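Local coordinates for protein vascular endothelial cadherin (Gallus gallus, PDB 3PPE) that mediates calcium-dependent, homophilic adhesion between endothelial cells through its extracellular cadherin domains, the first two of which make up this chain, at residues N30-S41 with E68-R79. Sequence-based numbering, arbitrary orientation.
Sequences NKNAMYIIEGES and EYELTAHIIDRR
Asn30 and Asp77 meet at one end of an antiparallel strand pair, 33-39 against 68-77. The amide lies nearly perpendicular to the carboxylate, and Asn30 ND2 reaches Asp77 OD1 at 2.9 Å from above the carboxylate plane, while Asn30 OD1 closes an Asx turn on Asn32 N. Arg79 grips Asp77 side-on, NH2 on OD1 and NE on OD2, both through syn lone pairs, and Arg79 N closes a second Asx turn on OD2. The two side-chain bonds fix the guanidinium's rotation, and the Asn32 amide lies over one of its faces (planes 8° apart). Replacing Asp77 by an alanine would probably leave the Arg79 guanidinium without its countercharge, free to swing away, and Asn30 ND2 without this acceptor.

Along the ladder, paired bonds such as Ile76 N to Met34 O (2.8 Å) fix the register. On one face, Ala33 CB is a small bump against Ile75 CG1 (3.6 Å). Ile75 is extended through CD1 (chi1 -171°, chi2 likewise), laying that methyl against Ala33 and over the rim of one Tyr35 ring face. Farther along, Ile37 CD1 meets Leu71 CD2 at 3.9 Å. Gly39 lets Leu71 close in (CA to CA 4.3 Å), where a CB would clash with Glu70 O and Leu71 CA. On the other face, Met34 bends across Arg78, and Ile36 CG1 meets Ile76 CG1 at 3.8 Å. Glu38 lies beside Thr72, its carboxylate nearly coplanar with the His74 ring; His74 NE2 donates to the anti lone pair of Glu38 OE2 at 2.8 Å, though bent (131°).

At the far end Glu40 N donates to Glu70 O, and Glu40 OE2 takes Glu70 N (2.8 Å) in place of a carbonyl; Glu40 OE1 salt-bridges Lys66. Strand 33-39 is outermost, within this chain, in a mixed four-stranded EC1 sheet; strand 68-77 bonds onward to 82-95, and Trp2 of the second subunit packs on Tyr35 and Ala73, consistent with the domain-swapped dimer.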
ATOM      1  N   ASN A  30       9.623  23.945   0.449  1.00 38.71           N
ATOM      2  CA  ASN A  30      10.477  24.151  -0.715  1.00 37.59           C
ATOM      3  C   ASN A  30      10.156  23.132  -1.804  1.00 36.99           C
ATOM      4  O   ASN A  30      10.339  21.930  -1.616  1.00 36.70           O
ATOM      5  CB  ASN A  30      11.897  23.930  -0.191  1.00 37.10           C
ATOM      6  CG  ASN A  30      12.958  24.317  -1.202  1.00 36.87           C
ATOM      7  OD1 ASN A  30      12.695  24.373  -2.403  1.00 32.87           O
ATOM      8  ND2 ASN A  30      14.166  24.585  -0.720  1.00 36.58           N
ATOM      9  N   LYS A  31       9.678  23.623  -2.942  1.00 36.46           N
ATOM     10  CA  LYS A  31       9.289  22.755  -4.047  1.00 36.39           C
ATOM     11  C   LYS A  31      10.411  22.631  -5.073  1.00 35.04           C
ATOM     12  O   LYS A  31      10.199  22.143  -6.184  1.00 35.63           O
ATOM     13  CB  LYS A  31       8.018  23.279  -4.719  1.00 37.17           C
ATOM     14  CG  LYS A  31       6.757  22.519  -4.340  1.00 38.27           C
ATOM     15  CD  LYS A  31       5.612  23.469  -4.029  1.00 40.12           C
ATOM     16  CE  LYS A  31       4.554  22.797  -3.170  1.00 41.43           C
ATOM     17  NZ  LYS A  31       3.941  21.627  -3.859  1.00 43.86           N
ATOM     18  N   ASN A  32      11.604  23.074  -4.694  1.00 33.28           N
ATOM     19  CA  ASN A  32      12.835  22.560  -5.281  1.00 31.67           C
ATOM     20  C   ASN A  32      13.339  21.312  -4.564  1.00 29.24           C
ATOM     21  O   ASN A  32      14.443  20.836  -4.828  1.00 29.35           O
ATOM     22  CB  ASN A  32      13.919  23.639  -5.284  1.00 32.25           C
ATOM     23  CG  ASN A  32      13.390  24.997  -5.703  1.00 34.57           C
ATOM     24  OD1 ASN A  32      12.899  25.767  -4.877  1.00 34.60           O
ATOM     25  ND2 ASN A  32      13.487  25.297  -6.992  1.00 33.17           N
ATOM     26  N   ALA A  33      12.523  20.788  -3.655  1.00 26.88           N
ATOM     27  CA  ALA A  33      12.920  19.621  -2.831  1.00 26.02           C
ATOM     28  C   ALA A  33      12.681  18.280  -3.534  1.00 25.34           C
ATOM     29  O   ALA A  33      11.705  18.133  -4.300  1.00 24.37           O
ATOM     30  CB  ALA A  33      12.174  19.637  -1.521  1.00 24.81           C
ATOM     31  N   MET A  34      13.585  17.328  -3.280  1.00 23.69           N
ATOM     32  CA  MET A  34      13.466  15.970  -3.766  1.00 24.70           C
ATOM     33  C   MET A  34      13.735  14.974  -2.636  1.00 20.42           C
ATOM     34  O   MET A  34      14.694  15.140  -1.886  1.00 18.78           O
ATOM     35  CB  MET A  34      14.510  15.706  -4.843  1.00 24.77           C
ATOM     36  CG  MET A  34      14.289  16.403  -6.181  1.00 29.90           C
ATOM     37  SD  MET A  34      15.727  15.966  -7.172  1.00 35.98           S
ATOM     38  CE  MET A  34      17.055  16.084  -5.914  1.00 35.85           C
ATOM     39  N   TYR A  35      12.923  13.920  -2.583  1.00 16.71           N
ATOM     40  CA  TYR A  35      13.129  12.791  -1.701  1.00 14.28           C
ATOM     41  C   TYR A  35      14.202  11.888  -2.290  1.00 13.82           C
ATOM     42  O   TYR A  35      14.147  11.536  -3.466  1.00 13.02           O
ATOM     43  CB  TYR A  35      11.818  12.008  -1.519  1.00 14.75           C
ATOM     44  CG  TYR A  35      10.740  12.765  -0.798  1.00 13.84           C
ATOM     45  CD1 TYR A  35       9.751  13.447  -1.498  1.00 15.27           C
ATOM     46  CD2 TYR A  35      10.684  12.783   0.599  1.00 15.34           C
ATOM     47  CE1 TYR A  35       8.735  14.138  -0.825  1.00 16.11           C
ATOM     48  CE2 TYR A  35       9.659  13.485   1.283  1.00 13.16           C
ATOM     49  CZ  TYR A  35       8.709  14.163   0.573  1.00 14.97           C
ATOM     50  OH  TYR A  35       7.699  14.844   1.244  1.00 15.94           O
ATOM     51  N   ILE A  36      15.204  11.560  -1.472  1.00 13.32           N
ATOM     52  CA  ILE A  36      16.341  10.721  -1.868  1.00 12.28           C
ATOM     53  C   ILE A  36      16.430   9.609  -0.834  1.00 11.33           C
ATOM     54  O   ILE A  36      16.193   9.846   0.362  1.00 11.19           O
ATOM     55  CB  ILE A  36      17.673  11.512  -1.875  1.00 12.22           C
ATOM     56  CG1 ILE A  36      17.567  12.770  -2.759  1.00 14.44           C
ATOM     57  CG2 ILE A  36      18.822  10.660  -2.392  1.00 13.00           C
ATOM     58  CD1 ILE A  36      17.214  12.482  -4.251  1.00 12.40           C
ATOM     59  N   ILE A  37      16.718   8.389  -1.280  1.00 10.76           N
ATOM     60  CA  ILE A  37      16.917   7.271  -0.345  1.00 10.61           C
ATOM     61  C   ILE A  37      18.269   6.597  -0.502  1.00 10.95           C
ATOM     62  O   ILE A  37      18.861   6.653  -1.564  1.00 10.37           O
ATOM     63  CB  ILE A  37      15.754   6.202  -0.437  1.00 10.23           C
ATOM     64  CG1 ILE A  37      15.612   5.670  -1.879  1.00 11.24           C
ATOM     65  CG2 ILE A  37      14.451   6.819   0.018  1.00 10.03           C
ATOM     66  CD1 ILE A  37      14.569   4.454  -2.046  1.00 11.36           C
ATOM     67  N   GLU A  38      18.736   5.946   0.580  1.00 11.41           N
ATOM     68  CA  GLU A  38      19.932   5.159   0.581  1.00 12.57           C
ATOM     69  C   GLU A  38      19.608   3.952   1.435  1.00 11.87           C
ATOM     70  O   GLU A  38      18.577   3.930   2.086  1.00 11.62           O
ATOM     71  CB  GLU A  38      21.094   5.931   1.227  1.00 12.82           C
ATOM     72  CG  GLU A  38      20.925   6.126   2.708  1.00 14.48           C
ATOM     73  CD  GLU A  38      22.110   6.835   3.393  1.00 15.78           C
ATOM     74  OE1 GLU A  38      23.175   6.213   3.589  1.00 14.50           O
ATOM     75  OE2 GLU A  38      21.944   8.005   3.776  1.00 17.47           O
ATOM     76  N   GLY A  39      20.486   2.954   1.421  1.00 12.22           N
ATOM     77  CA  GLY A  39      20.384   1.817   2.334  1.00 12.37           C
ATOM     78  C   GLY A  39      20.137   0.540   1.548  1.00 13.37           C
ATOM     79  O   GLY A  39      20.478   0.458   0.352  1.00 13.99           O
ATOM     80  N   GLU A  40      19.514  -0.452   2.198  1.00 13.02           N
ATOM     81  CA  GLU A  40      19.445  -1.814   1.634  1.00 13.35           C
ATOM     82  C   GLU A  40      18.539  -1.901   0.406  1.00 12.55           C
ATOM     83  O   GLU A  40      17.330  -1.691   0.508  1.00 11.24           O
ATOM     84  CB  GLU A  40      18.995  -2.833   2.701  1.00 11.82           C
ATOM     85  CG  GLU A  40      19.998  -3.004   3.844  1.00 13.85           C
ATOM     86  CD  GLU A  40      19.545  -4.123   4.800  1.00 15.53           C
ATOM     87  OE1 GLU A  40      20.202  -5.191   4.818  1.00 20.83           O
ATOM     88  OE2 GLU A  40      18.510  -3.951   5.456  1.00 15.88           O
ATOM     89  N   SER A  41      19.163  -2.192  -0.741  1.00 13.28           N
ATOM     90  CA  SER A  41      18.513  -2.224  -2.066  1.00 13.32           C
ATOM     91  C   SER A  41      17.820  -0.910  -2.421  1.00 12.81           C
ATOM     92  O   SER A  41      16.920  -0.906  -3.255  1.00 11.31           O
ATOM     93  CB  SER A  41      17.526  -3.428  -2.157  1.00 13.12           C
ATOM     94  OG  SER A  41      18.240  -4.641  -1.949  1.00 14.57           O
ATOM     95  N   GLU A  68      13.108  -7.952   5.577  1.00 16.20           N
ATOM     96  CA  GLU A  68      12.989  -6.498   5.761  1.00 17.97           C
ATOM     97  C   GLU A  68      14.266  -5.791   5.283  1.00 15.96           C
ATOM     98  O   GLU A  68      15.298  -6.435   5.109  1.00 15.25           O
ATOM     99  CB  GLU A  68      12.645  -6.130   7.217  1.00 17.58           C
ATOM    100  CG  GLU A  68      13.758  -6.412   8.178  1.00 21.75           C
ATOM    101  CD  GLU A  68      13.405  -6.051   9.623  1.00 23.63           C
ATOM    102  OE1 GLU A  68      12.322  -6.484  10.107  1.00 31.19           O
ATOM    103  OE2 GLU A  68      14.229  -5.382  10.287  1.00 27.23           O
ATOM    104  N   TYR A  69      14.146  -4.481   5.036  1.00 14.87           N
ATOM    105  CA  TYR A  69      15.193  -3.652   4.446  1.00 14.42           C
ATOM    106  C   TYR A  69      15.261  -2.339   5.244  1.00 14.52           C
ATOM    107  O   TYR A  69      14.250  -1.688   5.424  1.00 13.36           O
ATOM    108  CB  TYR A  69      14.888  -3.316   2.980  1.00 14.55           C
ATOM    109  CG  TYR A  69      14.799  -4.520   2.042  1.00 16.25           C
ATOM    110  CD1 TYR A  69      13.623  -5.287   1.945  1.00 15.74           C
ATOM    111  CD2 TYR A  69      15.885  -4.889   1.260  1.00 14.02           C
ATOM    112  CE1 TYR A  69      13.558  -6.428   1.072  1.00 14.45           C
ATOM    113  CE2 TYR A  69      15.817  -5.980   0.405  1.00 12.30           C
ATOM    114  CZ  TYR A  69      14.658  -6.743   0.312  1.00 13.97           C
ATOM    115  OH  TYR A  69      14.620  -7.841  -0.550  1.00 13.61           O
ATOM    116  N   GLU A  70      16.465  -1.991   5.693  1.00 13.96           N
ATOM    117  CA  GLU A  70      16.764  -0.765   6.430  1.00 16.88           C
ATOM    118  C   GLU A  70      17.185   0.325   5.445  1.00 14.11           C
ATOM    119  O   GLU A  70      18.168   0.176   4.716  1.00 13.72           O
ATOM    120  CB  GLU A  70      17.894  -1.036   7.460  1.00 16.36           C
ATOM    121  CG  GLU A  70      17.524  -2.178   8.431  1.00 19.71           C
ATOM    122  CD  GLU A  70      18.396  -2.278   9.681  1.00 23.44           C
ATOM    123  OE1 GLU A  70      19.618  -2.050   9.561  1.00 29.88           O
ATOM    124  OE2 GLU A  70      17.846  -2.595  10.793  1.00 32.33           O
ATOM    125  N   LEU A  71      16.419   1.401   5.395  1.00 13.59           N
ATOM    126  CA  LEU A  71      16.763   2.496   4.508  1.00 13.19           C
ATOM    127  C   LEU A  71      16.798   3.828   5.264  1.00 13.13           C
ATOM    128  O   LEU A  71      16.361   3.908   6.412  1.00 12.45           O
ATOM    129  CB  LEU A  71      15.773   2.574   3.334  1.00 13.36           C
ATOM    130  CG  LEU A  71      15.872   1.584   2.154  1.00 12.21           C
ATOM    131  CD1 LEU A  71      15.307   0.190   2.519  1.00 12.52           C
ATOM    132  CD2 LEU A  71      15.040   2.150   1.035  1.00 12.31           C
ATOM    133  N   THR A  72      17.315   4.868   4.607  1.00 12.32           N
ATOM    134  CA  THR A  72      17.352   6.196   5.199  1.00 11.87           C
ATOM    135  C   THR A  72      16.844   7.174   4.168  1.00 12.18           C
ATOM    136  O   THR A  72      17.241   7.117   3.008  1.00 11.55           O
ATOM    137  CB  THR A  72      18.773   6.595   5.667  1.00 12.35           C
ATOM    138  OG1 THR A  72      19.197   5.660   6.656  1.00 13.07           O
ATOM    139  CG2 THR A  72      18.780   7.984   6.307  1.00 11.41           C
ATOM    140  N   ALA A  73      15.934   8.038   4.606  1.00 12.38           N
ATOM    141  CA  ALA A  73      15.329   9.024   3.744  1.00 12.77           C
ATOM    142  C   ALA A  73      15.978  10.400   3.934  1.00 12.71           C
ATOM    143  O   ALA A  73      16.368  10.764   5.038  1.00 11.69           O
ATOM    144  CB  ALA A  73      13.812   9.075   4.008  1.00 12.16           C
ATOM    145  N   HIS A  74      16.084  11.154   2.843  1.00 12.49           N
ATOM    146  CA  HIS A  74      16.455  12.563   2.918  1.00 13.10           C
ATOM    147  C   HIS A  74      15.465  13.436   2.153  1.00 14.10           C
ATOM    148  O   HIS A  74      14.499  12.936   1.576  1.00 14.70           O
ATOM    149  CB  HIS A  74      17.870  12.774   2.376  1.00 13.35           C
ATOM    150  CG  HIS A  74      18.840  11.709   2.789  1.00 10.46           C
ATOM    151  ND1 HIS A  74      19.975  11.980   3.523  1.00 11.59           N
ATOM    152  CD2 HIS A  74      18.844  10.372   2.570  1.00 13.54           C
ATOM    153  CE1 HIS A  74      20.636  10.857   3.739  1.00 12.16           C
ATOM    154  NE2 HIS A  74      19.972   9.867   3.171  1.00 12.15           N
ATOM    155  N   ILE A  75      15.712  14.741   2.153  1.00 13.76           N
ATOM    156  CA  ILE A  75      15.030  15.650   1.240  1.00 15.34           C
ATOM    157  C   ILE A  75      15.930  16.818   0.850  1.00 15.48           C
ATOM    158  O   ILE A  75      16.395  17.569   1.707  1.00 15.01           O
ATOM    159  CB  ILE A  75      13.730  16.200   1.857  1.00 16.24           C
ATOM    160  CG1 ILE A  75      12.929  16.976   0.810  1.00 19.84           C
ATOM    161  CG2 ILE A  75      14.041  17.081   3.057  1.00 17.95           C
ATOM    162  CD1 ILE A  75      11.511  17.292   1.235  1.00 18.32           C
ATOM    163  N   ILE A  76      16.170  16.965  -0.449  1.00 15.88           N
ATOM    164  CA  ILE A  76      17.309  17.734  -0.935  1.00 16.75           C
ATOM    165  C   ILE A  76      16.860  18.860  -1.862  1.00 17.56           C
ATOM    166  O   ILE A  76      16.035  18.651  -2.751  1.00 16.61           O
ATOM    167  CB  ILE A  76      18.318  16.840  -1.680  1.00 16.56           C
ATOM    168  CG1 ILE A  76      18.797  15.704  -0.773  1.00 15.70           C
ATOM    169  CG2 ILE A  76      19.495  17.665  -2.177  1.00 17.91           C
ATOM    170  CD1 ILE A  76      19.461  16.180   0.500  1.00 16.98           C
ATOM    171  N   ASP A  77      17.409  20.051  -1.647  1.00 17.78           N
ATOM    172  CA  ASP A  77      17.246  21.150  -2.590  1.00 19.70           C
ATOM    173  C   ASP A  77      18.048  20.907  -3.864  1.00 21.01           C
ATOM    174  O   ASP A  77      19.278  20.958  -3.854  1.00 20.56           O
ATOM    175  CB  ASP A  77      17.668  22.473  -1.947  1.00 19.95           C
ATOM    176  CG  ASP A  77      17.138  23.680  -2.697  1.00 19.01           C
ATOM    177  OD1 ASP A  77      16.768  24.675  -2.039  1.00 24.48           O
ATOM    178  OD2 ASP A  77      17.093  23.633  -3.944  1.00 18.42           O
ATOM    179  N   ARG A  78      17.343  20.644  -4.960  1.00 22.59           N
ATOM    180  CA  ARG A  78      17.983  20.220  -6.198  1.00 26.18           C
ATOM    181  C   ARG A  78      18.637  21.399  -6.913  1.00 25.76           C
ATOM    182  O   ARG A  78      19.364  21.220  -7.890  1.00 26.54           O
ATOM    183  CB  ARG A  78      16.968  19.543  -7.122  1.00 25.07           C
ATOM    184  CG  ARG A  78      15.857  20.462  -7.602  1.00 28.89           C
ATOM    185  CD  ARG A  78      14.654  19.667  -8.084  1.00 29.84           C
ATOM    186  NE  ARG A  78      14.482  19.758  -9.531  1.00 36.39           N
ATOM    187  CZ  ARG A  78      15.196  19.067 -10.413  1.00 39.79           C
ATOM    188  NH1 ARG A  78      16.135  18.229  -9.998  1.00 42.94           N
ATOM    189  NH2 ARG A  78      14.971  19.214 -11.712  1.00 41.33           N
ATOM    190  N   ARG A  79      18.373  22.604  -6.419  1.00 27.14           N
ATOM    191  CA  ARG A  79      19.100  23.788  -6.860  1.00 28.20           C
ATOM    192  C   ARG A  79      20.562  23.727  -6.433  1.00 27.82           C
ATOM    193  O   ARG A  79      21.465  23.939  -7.244  1.00 27.47           O
ATOM    194  CB  ARG A  79      18.444  25.055  -6.307  1.00 29.25           C
ATOM    195  CG  ARG A  79      17.024  25.285  -6.799  1.00 31.58           C
ATOM    196  CD  ARG A  79      16.422  26.537  -6.184  1.00 36.07           C
ATOM    197  NE  ARG A  79      16.322  26.439  -4.731  1.00 37.18           N
ATOM    198  CZ  ARG A  79      15.937  27.435  -3.939  1.00 39.70           C
ATOM    199  NH1 ARG A  79      15.613  28.611  -4.460  1.00 39.23           N
ATOM    200  NH2 ARG A  79      15.875  27.256  -2.627  1.00 39.98           N
TER